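Local coordinates for protein Apc35852 (PDB 1U9C) that is of unknown function but belongs to the DJ-1/PfpI family, whose members include chaperones, cysteine proteases and the Parkinson's-linked DJ-1, at residues E29-P34 with A70-A75; A92-G97 with R210-K215; L135-Y140 with R178-N183. All coordinates share one frame; numbering follows the deposited sequence.

Interaction 1: residues E29-P34 with A70-A75; sequences EEFAVP and AEAEAA
Phe31 turns one edge of its ring toward the short helix 70-75, and Ala32 beside it sets its methyl against the methyl of Ala72, so that two consecutive residues of helix 28-40 meet a single alanine. The ring comes with CE2 leading: this atom lies 3.5 Å from the carbonyl O of Ala72, which sits at the ring edge and near its plane, a place where the slightly positive aromatic C-H can face a backbone oxygen. The same CE2 is 3.9 Å from Ala72 CB, an apolar contact that continues, more loosely, to CD2. Phe31 reaches this place because its CG stands anti to the backbone N (chi1 175°), which swings the ring beside its own carbonyl carbon. In the alpha/beta sandwich characteristic of the DJ-1/PfpI family, helix 28-40 packs on the central sheet, and Phe31 also touches Met10 and Val12 of strand 7-12; helix 70-75 lies on the outer side of that layer. Alanine suits the meeting of the two helices, since small side chains let backbones come near: the CA atoms of Ala32 and Ala72 are 5.3 Å apart, and their CB atoms 3.9 Å. Ala72 CB also rests at about the same distance from Ala32 CA, wedging its methyl against main chain as well as side chain. No hydrogen bond crosses between the two segments. Tyr35, a turn further along helix 28-40, carries the surface onward, its ring meeting that of Phe31 with planes about 25° apart and its side chain touching both Ala72 and Ala75.

Interaction 2: residues A92-G97 with R210-K215; sequences AIFLPG and RSTAEK
Phe94 extends its ring from the sheet to the side chain of Thr212 and the backbone at Ala213, bringing CE1 to 3.9 Å from Thr212 CG2. This is strand-to-helix packing in the alpha/beta sandwich of the DJ-1/PfpI family: strand 92-95 lies between strands 7-12 and 124-127 of the largely parallel sheet, and helix 209-221 covers the face to which Phe94 points. With CA atoms no nearer than the 8.4 Å between Phe94 and Ala213, the ring spans the gap between sheet and helix, which is why a long, flat residue suits this place. Its CG is anti to the backbone N (chi1 -165°), which carries the ring out from the strand toward the helix. The threonine methyl approaches obliquely and touches CE1 and CZ together, while the amide N of Ala213 lies at the ring edge, near its plane. The small side chain of Ala213 suits a helix face that must receive an aromatic ring; its CB remains 4.5 Å from CE1.

Thr212 serves two environments at once. Its CG2, anti to its backbone N, gives the ring a purely apolar neighbour, whereas OG1 is hydrogen-bonded to the carbonyl O of Ser208, the residue just before helix 209-221, which satisfies the buried hydroxyl. Pro34 of helix 28-40 also packs on Phe94, and Ala126 and Met10 touch it from the flanking strands. Pro96 CG lies in the ring plane, at the edge, 4.0 Å from Phe94 CD2.

Interaction 3: residues L135-Y140 with R178-N183; sequences LVNATY and RLRGAN
A Schellman motif closes helix 173-179, and just before its glycine Arg180 reaches across to a type I beta turn running from Leu135 to Ala138. The arginine grips two consecutive residues of that turn. Its NH2 donates to Asn137 OD1 at 3.0 Å, a fairly straight bond (N-H...O angle 155°) that lies in the carbonyl plane of the amide and close to the guanidinium plane. The two flat groups are nearly coplanar, 28° apart. NE makes two weak bonds: a bent one to the carbonyl O of Val136 at 2.9 Å, and a long one to Asn137 OD1 at 3.4 Å. Thus OD1 faces both NE and NH2 along one guanidinium edge. A bend at chi2 (-79°) folds the arginine chain so that CD, too, comes against the carbonyl O of Val136, while Val136 CG1 lies 3.8 Å from NH2, the two side chains crossing at about a right angle. A leucine in place of Arg180 would probably leave the carbonyl O of Val136 and OD1 of Asn137 without these donors, and Asn137 less firmly held, though Val136 would still pack on the helix. Asparagine suits its position because its amide has two uses: OD1 accepts from the arginine while ND2 donates to the carbonyl O of Pro106. Gly181 has a positive phi, where a side chain would jam against the preceding carbonyl O. Val136, buried, rests on Leu173, Thr176 and Leu177 of helix 173-179, and Asn137 touches Gln112 of helix 109-120, which places the turn in contact with both helices.

Interactions 1 and 2 are buried, mainly apolar and without hydrogen bonds between their segments, whereas interaction 3 is partly buried and held mainly by an arginine's polar grip. The first two adjoin, with centres 12 Å apart: Pro34 CG of helix 28-40 touches Phe94 CZ at 3.5 Å, and Glu30 reaches Gly97 through a weak hydrogen bond. Together they run from the outlying helix 70-75 through helix 28-40 to the central sheet and helix 209-221. Interaction 3 shares none of these elements and lies across the chain's centre from interaction 1, about 28 Å between centres. Phenylalanine, alanine and a threonine methyl thus serve the interior, and arginine and asparagine a loop-to-helix-end junction nearer the surface.

Interaction 1: residues E29-P34 with A70-A75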
loop_
_atom_site.group_PDB
_atom_site.type_symbol
_atom_site.label_atom_id
_atom_site.label_comp_id
_atom_site.label_asym_id
_atom_site.label_seq_id
_atom_site.Cartn_x
_atom_site.Cartn_y
_atom_site.Cartn_z
ATOM N N GLU A 29 -6.772 8.840 -3.096
ATOM C CA GLU A 29 -5.852 9.086 -4.185
ATOM C C GLU A 29 -4.846 7.962 -4.317
ATOM O O GLU A 29 -4.318 7.706 -5.411
ATOM C CB GLU A 29 -5.108 10.448 -3.966
ATOM C CG GLU A 29 -3.988 10.741 -4.954
ATOM C CD GLU A 29 -3.259 12.031 -4.732
ATOM O OE1 GLU A 29 -3.395 12.674 -3.665
ATOM O OE2 GLU A 29 -2.493 12.353 -5.677
ATOM N N GLU A 30 -4.442 7.395 -3.200
ATOM C CA GLU A 30 -3.417 6.362 -3.187
ATOM C C GLU A 30 -3.823 5.080 -3.882
ATOM O O GLU A 30 -2.964 4.292 -4.262
ATOM C CB GLU A 30 -2.951 6.104 -1.771
ATOM C CG GLU A 30 -2.208 7.310 -1.175
ATOM C CD GLU A 30 -1.917 7.210 0.259
ATOM O OE1 GLU A 30 -2.078 6.195 0.864
ATOM O OE2 GLU A 30 -1.514 8.313 0.783
ATOM N N PHE A 31 -5.117 4.857 -3.986
ATOM C CA PHE A 31 -5.701 3.818 -4.839
ATOM C C PHE A 31 -5.966 4.349 -6.250
ATOM O O PHE A 31 -5.574 3.724 -7.229
ATOM C CB PHE A 31 -7.013 3.298 -4.247
ATOM C CG PHE A 31 -7.700 2.325 -5.127
ATOM C CD1 PHE A 31 -7.274 1.015 -5.219
ATOM C CD2 PHE A 31 -8.736 2.717 -5.975
ATOM C CE1 PHE A 31 -7.888 0.130 -6.090
ATOM C CE2 PHE A 31 -9.347 1.845 -6.813
ATOM C CZ PHE A 31 -8.926 0.561 -6.882
ATOM N N ALA A 32 -6.649 5.481 -6.339
ATOM C CA ALA A 32 -7.193 5.908 -7.624
ATOM C C ALA A 32 -6.097 6.269 -8.630
ATOM O O ALA A 32 -6.179 5.904 -9.804
ATOM C CB ALA A 32 -8.144 7.093 -7.458
ATOM N N VAL A 33 -5.057 6.994 -8.221
ATOM C CA VAL A 33 -4.044 7.402 -9.178
ATOM C C VAL A 33 -3.274 6.162 -9.696
ATOM O O VAL A 33 -3.115 5.988 -10.902
ATOM C CB VAL A 33 -3.164 8.471 -8.565
ATOM C CG1 VAL A 33 -1.809 8.557 -9.255
ATOM C CG2 VAL A 33 -3.907 9.821 -8.552
ATOM N N PRO A 34 -2.788 5.277 -8.833
ATOM C CA PRO A 34 -2.185 4.043 -9.320
ATOM C C PRO A 34 -3.113 3.193 -10.185
ATOM O O PRO A 34 -2.661 2.641 -11.202
ATOM C CB PRO A 34 -1.711 3.351 -8.027
ATOM C CG PRO A 34 -1.450 4.515 -7.118
ATOM C CD PRO A 34 -2.610 5.422 -7.381
ATOM N N ALA A 70 -13.391 8.258 -11.805
ATOM C CA ALA A 70 -14.735 7.696 -11.770
ATOM C C ALA A 70 -14.709 6.148 -11.707
ATOM O O ALA A 70 -15.393 5.541 -10.895
ATOM C CB ALA A 70 -15.518 8.108 -12.976
ATOM N N GLU A 71 -13.940 5.515 -12.579
ATOM C CA GLU A 71 -13.917 4.067 -12.587
ATOM C C GLU A 71 -13.243 3.483 -11.339
ATOM O O GLU A 71 -13.627 2.447 -10.796
ATOM C CB GLU A 71 -13.211 3.564 -13.844
ATOM C CG GLU A 71 -14.043 3.771 -15.086
ATOM C CD GLU A 71 -13.162 3.749 -16.304
ATOM O OE1 GLU A 71 -12.513 4.797 -16.665
ATOM O OE2 GLU A 71 -13.117 2.657 -16.874
ATOM N N ALA A 72 -12.197 4.126 -10.841
ATOM C CA ALA A 72 -11.570 3.705 -9.580
ATOM C C ALA A 72 -12.526 3.758 -8.427
ATOM O O ALA A 72 -12.601 2.812 -7.633
ATOM C CB ALA A 72 -10.392 4.587 -9.330
ATOM N N GLU A 73 -13.271 4.835 -8.326
ATOM C CA GLU A 73 -14.201 4.986 -7.256
ATOM C C GLU A 73 -15.232 3.923 -7.264
ATOM O O GLU A 73 -15.653 3.385 -6.210
ATOM C CB GLU A 73 -14.862 6.360 -7.284
ATOM C CG GLU A 73 -13.898 7.490 -6.951
ATOM C CD GLU A 73 -14.264 8.843 -7.538
ATOM O OE1 GLU A 73 -15.262 8.967 -8.267
ATOM O OE2 GLU A 73 -13.437 9.741 -7.311
ATOM N N ALA A 74 -15.734 3.602 -8.456
ATOM C CA ALA A 74 -16.696 2.543 -8.588
ATOM C C ALA A 74 -16.170 1.191 -8.259
ATOM O O ALA A 74 -16.887 0.383 -7.619
ATOM C CB ALA A 74 -17.302 2.601 -10.033
ATOM N N ALA A 75 -14.935 0.880 -8.639
ATOM C CA ALA A 75 -14.329 -0.377 -8.287
ATOM C C ALA A 75 -14.297 -0.625 -6.788
ATOM O O ALA A 75 -14.430 -1.758 -6.338
ATOM C CB ALA A 75 -12.945 -0.458 -8.884
#

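Interaction 2: residues A92-G97 with R210-K215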
loop_
_atom_site.group_PDB
_atom_site.type_symbol
_atom_site.label_atom_id
_atom_site.label_comp_id
_atom_site.label_asym_id
_atom_site.label_seq_id
_atom_site.Cartn_x
_atom_site.Cartn_y
_atom_site.Cartn_z
ATOM N N ALA A 92 2.668 -8.114 -9.700
ATOM C CA ALA A 92 2.915 -7.064 -8.708
ATOM C C ALA A 92 1.758 -7.003 -7.704
ATOM O O ALA A 92 0.593 -7.260 -8.108
ATOM C CB ALA A 92 3.122 -5.673 -9.321
ATOM N N ILE A 93 2.058 -6.580 -6.486
ATOM C CA ILE A 93 1.000 -6.222 -5.496
ATOM C C ILE A 93 1.292 -4.785 -5.136
ATOM O O ILE A 93 2.440 -4.339 -4.982
ATOM C CB ILE A 93 1.053 -7.185 -4.274
ATOM C CG1 ILE A 93 -0.103 -6.857 -3.329
ATOM C CG2 ILE A 93 2.361 -7.146 -3.531
ATOM C CD1 ILE A 93 -0.199 -7.905 -2.186
ATOM N N PHE A 94 0.179 -4.030 -4.960
ATOM C CA PHE A 94 0.220 -2.620 -4.610
ATOM C C PHE A 94 -0.682 -2.346 -3.409
ATOM O O PHE A 94 -1.858 -2.659 -3.476
ATOM C CB PHE A 94 -0.238 -1.808 -5.834
ATOM C CG PHE A 94 0.095 -0.344 -5.746
ATOM C CD1 PHE A 94 1.202 0.179 -6.392
ATOM C CD2 PHE A 94 -0.654 0.532 -4.947
ATOM C CE1 PHE A 94 1.522 1.514 -6.275
ATOM C CE2 PHE A 94 -0.304 1.860 -4.843
ATOM C CZ PHE A 94 0.794 2.322 -5.522
ATOM N N LEU A 95 -0.115 -1.746 -2.380
ATOM C CA LEU A 95 -0.825 -1.420 -1.126
ATOM C C LEU A 95 -0.969 0.056 -0.930
ATOM O O LEU A 95 -0.046 0.719 -0.468
ATOM C CB LEU A 95 -0.043 -2.011 0.076
ATOM C CG LEU A 95 0.209 -3.509 0.053
ATOM C CD1 LEU A 95 0.947 -3.935 1.326
ATOM C CD2 LEU A 95 -0.930 -4.300 -0.198
ATOM N N PRO A 96 -2.117 0.627 -1.303
ATOM C CA PRO A 96 -2.399 1.989 -0.922
ATOM C C PRO A 96 -2.508 2.099 0.595
ATOM O O PRO A 96 -2.659 1.141 1.329
ATOM C CB PRO A 96 -3.771 2.224 -1.562
ATOM C CG PRO A 96 -3.848 1.248 -2.689
ATOM C CD PRO A 96 -3.212 0.039 -2.065
ATOM N N GLY A 97 -2.509 3.358 1.042
ATOM C CA GLY A 97 -2.591 3.709 2.474
ATOM C C GLY A 97 -3.912 4.215 2.988
ATOM O O GLY A 97 -4.988 3.751 2.598
ATOM N N ARG A 210 1.599 8.744 -7.647
ATOM C CA ARG A 210 1.925 8.595 -9.018
ATOM C C ARG A 210 3.327 8.032 -9.279
ATOM O O ARG A 210 3.506 7.081 -10.043
ATOM C CB ARG A 210 1.732 9.881 -9.800
ATOM C CG ARG A 210 1.870 9.686 -11.263
ATOM C CD ARG A 210 1.494 10.944 -12.093
ATOM N NE ARG A 210 0.109 11.291 -11.779
ATOM C CZ ARG A 210 -0.980 10.831 -12.402
ATOM N NH1 ARG A 210 -0.887 10.043 -13.484
ATOM N NH2 ARG A 210 -2.171 11.230 -11.973
ATOM N N SER A 211 4.323 8.555 -8.571
ATOM C CA SER A 211 5.696 8.144 -8.788
ATOM C C SER A 211 5.906 6.715 -8.358
ATOM O O SER A 211 6.642 5.970 -8.986
ATOM C CB SER A 211 6.734 9.060 -8.105
ATOM O OG SER A 211 6.667 9.054 -6.699
ATOM N N THR A 212 5.195 6.309 -7.313
ATOM C CA THR A 212 5.267 4.924 -6.850
ATOM C C THR A 212 4.729 4.030 -7.935
ATOM O O THR A 212 5.354 3.006 -8.287
ATOM C CB THR A 212 4.480 4.738 -5.513
ATOM O OG1 THR A 212 5.024 5.633 -4.527
ATOM C CG2 THR A 212 4.714 3.350 -4.922
ATOM N N ALA A 213 3.568 4.358 -8.456
ATOM C CA ALA A 213 2.987 3.580 -9.543
ATOM C C ALA A 213 3.889 3.521 -10.766
ATOM O O ALA A 213 3.997 2.493 -11.410
ATOM C CB ALA A 213 1.616 4.102 -9.921
ATOM N N GLU A 214 4.560 4.623 -11.092
ATOM C CA GLU A 214 5.418 4.635 -12.264
ATOM C C GLU A 214 6.656 3.774 -12.076
ATOM O O GLU A 214 7.204 3.187 -13.040
ATOM C CB GLU A 214 5.773 6.080 -12.654
ATOM C CG GLU A 214 4.572 6.907 -13.092
ATOM C CD GLU A 214 3.907 6.435 -14.383
ATOM O OE1 GLU A 214 4.489 5.575 -15.088
ATOM O OE2 GLU A 214 2.804 6.944 -14.725
ATOM N N LYS A 215 7.139 3.650 -10.855
ATOM C CA LYS A 215 8.196 2.690 -10.578
ATOM C C LYS A 215 7.765 1.243 -10.803
ATOM O O LYS A 215 8.541 0.427 -11.278
ATOM C CB LYS A 215 8.799 2.858 -9.160
ATOM C CG LYS A 215 9.738 4.080 -9.001
ATOM C CD LYS A 215 10.149 4.355 -7.538
ATOM C CE LYS A 215 11.225 5.434 -7.430
ATOM N NZ LYS A 215 10.721 6.810 -7.786
#

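Interaction 3: residues L135-Y140 with R178-N183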
loop_
_atom_site.group_PDB
_atom_site.type_symbol
_atom_site.label_atom_id
_atom_site.label_comp_id
_atom_site.label_asym_id
_atom_site.label_seq_id
_atom_site.Cartn_x
_atom_site.Cartn_y
_atom_site.Cartn_z
ATOM N N LEU A 135 3.747 -4.635 5.561
ATOM C CA LEU A 135 5.073 -5.284 5.563
ATOM C C LEU A 135 5.662 -5.496 6.957
ATOM O O LEU A 135 6.681 -6.205 7.096
ATOM C CB LEU A 135 6.048 -4.433 4.777
ATOM C CG LEU A 135 5.835 -4.437 3.276
ATOM C CD1 LEU A 135 6.474 -3.209 2.625
ATOM C CD2 LEU A 135 6.446 -5.757 2.711
ATOM N N VAL A 136 5.087 -4.885 7.995
ATOM C CA VAL A 136 5.808 -4.800 9.279
ATOM C C VAL A 136 6.103 -6.184 9.871
ATOM O O VAL A 136 7.187 -6.392 10.452
ATOM C CB VAL A 136 5.045 -3.858 10.263
ATOM C CG1 VAL A 136 5.417 -4.102 11.703
ATOM C CG2 VAL A 136 5.336 -2.414 9.835
ATOM N N ASN A 137 5.164 -7.121 9.732
ATOM C CA ASN A 137 5.273 -8.479 10.265
ATOM C C ASN A 137 5.238 -9.556 9.162
ATOM O O ASN A 137 4.966 -10.727 9.453
ATOM C CB ASN A 137 4.153 -8.723 11.261
ATOM C CG ASN A 137 4.145 -7.699 12.384
ATOM O OD1 ASN A 137 5.177 -7.453 13.009
ATOM N ND2 ASN A 137 2.967 -7.167 12.723
ATOM N N ALA A 138 5.603 -9.165 7.940
ATOM C CA ALA A 138 5.690 -10.069 6.783
ATOM C C ALA A 138 7.146 -10.535 6.598
ATOM O O ALA A 138 8.084 -9.778 6.865
ATOM C CB ALA A 138 5.226 -9.403 5.521
ATOM N N THR A 139 7.308 -11.800 6.231
ATOM C CA THR A 139 8.639 -12.434 6.220
ATOM C C THR A 139 8.742 -13.384 5.073
ATOM O O THR A 139 7.756 -13.827 4.504
ATOM C CB THR A 139 8.928 -13.257 7.506
ATOM O OG1 THR A 139 8.023 -14.367 7.586
ATOM C CG2 THR A 139 8.709 -12.481 8.837
ATOM N N TYR A 140 9.987 -13.716 4.728
ATOM C CA TYR A 140 10.274 -14.852 3.854
ATOM C C TYR A 140 9.936 -16.119 4.634
ATOM O O TYR A 140 9.718 -16.075 5.845
ATOM C CB TYR A 140 11.761 -14.873 3.452
ATOM C CG TYR A 140 12.110 -13.795 2.474
ATOM C CD1 TYR A 140 11.918 -14.004 1.133
ATOM C CD2 TYR A 140 12.624 -12.564 2.892
ATOM C CE1 TYR A 140 12.200 -13.003 0.204
ATOM C CE2 TYR A 140 12.913 -11.567 1.985
ATOM C CZ TYR A 140 12.693 -11.784 0.652
ATOM O OH TYR A 140 13.004 -10.813 -0.240
ATOM N N ARG A 178 12.168 0.582 10.588
ATOM C CA ARG A 178 13.586 0.598 10.961
ATOM C C ARG A 178 13.953 -0.479 11.996
ATOM O O ARG A 178 14.952 -1.167 11.864
ATOM C CB ARG A 178 14.008 1.979 11.432
ATOM C CG ARG A 178 15.430 2.031 11.866
ATOM C CD ARG A 178 15.865 3.372 12.431
ATOM N NE ARG A 178 15.500 4.462 11.527
ATOM C CZ ARG A 178 14.452 5.259 11.670
ATOM N NH1 ARG A 178 14.246 6.206 10.780
ATOM N NH2 ARG A 178 13.608 5.130 12.701
ATOM N N LEU A 179 13.104 -0.648 12.991
ATOM C CA LEU A 179 13.283 -1.675 13.993
ATOM C C LEU A 179 13.317 -3.070 13.383
ATOM O O LEU A 179 14.061 -3.927 13.871
ATOM C CB LEU A 179 12.149 -1.565 15.030
ATOM C CG LEU A 179 12.192 -2.344 16.320
ATOM C CD1 LEU A 179 13.467 -2.016 17.040
ATOM C CD2 LEU A 179 10.974 -1.986 17.190
ATOM N N ARG A 180 12.520 -3.285 12.327
ATOM C CA ARG A 180 12.495 -4.563 11.604
ATOM C C ARG A 180 13.722 -4.743 10.663
ATOM O O ARG A 180 13.895 -5.784 10.019
ATOM C CB ARG A 180 11.164 -4.715 10.816
ATOM C CG ARG A 180 9.891 -4.752 11.704
ATOM C CD ARG A 180 9.611 -6.108 12.374
ATOM N NE ARG A 180 8.323 -6.117 13.080
ATOM C CZ ARG A 180 8.101 -5.697 14.312
ATOM N NH1 ARG A 180 9.089 -5.267 15.096
ATOM N NH2 ARG A 180 6.860 -5.737 14.797
ATOM N N GLY A 181 14.576 -3.728 10.557
ATOM C CA GLY A 181 15.836 -3.854 9.813
ATOM C C GLY A 181 15.906 -3.083 8.512
ATOM O O GLY A 181 16.858 -3.232 7.770
ATOM N N ALA A 182 14.881 -2.286 8.212
ATOM C CA ALA A 182 14.899 -1.462 7.004
ATOM C C ALA A 182 15.837 -0.267 7.137
ATOM O O ALA A 182 16.058 0.259 8.242
ATOM C CB ALA A 182 13.494 -0.986 6.679
ATOM N N ASN A 183 16.419 0.112 6.003
ATOM C CA ASN A 183 17.181 1.353 5.873
ATOM C C ASN A 183 16.221 2.395 5.367
ATOM O O ASN A 183 15.880 2.413 4.177
ATOM C CB ASN A 183 18.351 1.174 4.907
ATOM C CG ASN A 183 19.354 0.212 5.438
ATOM O OD1 ASN A 183 19.708 0.267 6.613
ATOM N ND2 ASN A 183 19.811 -0.704 4.591
#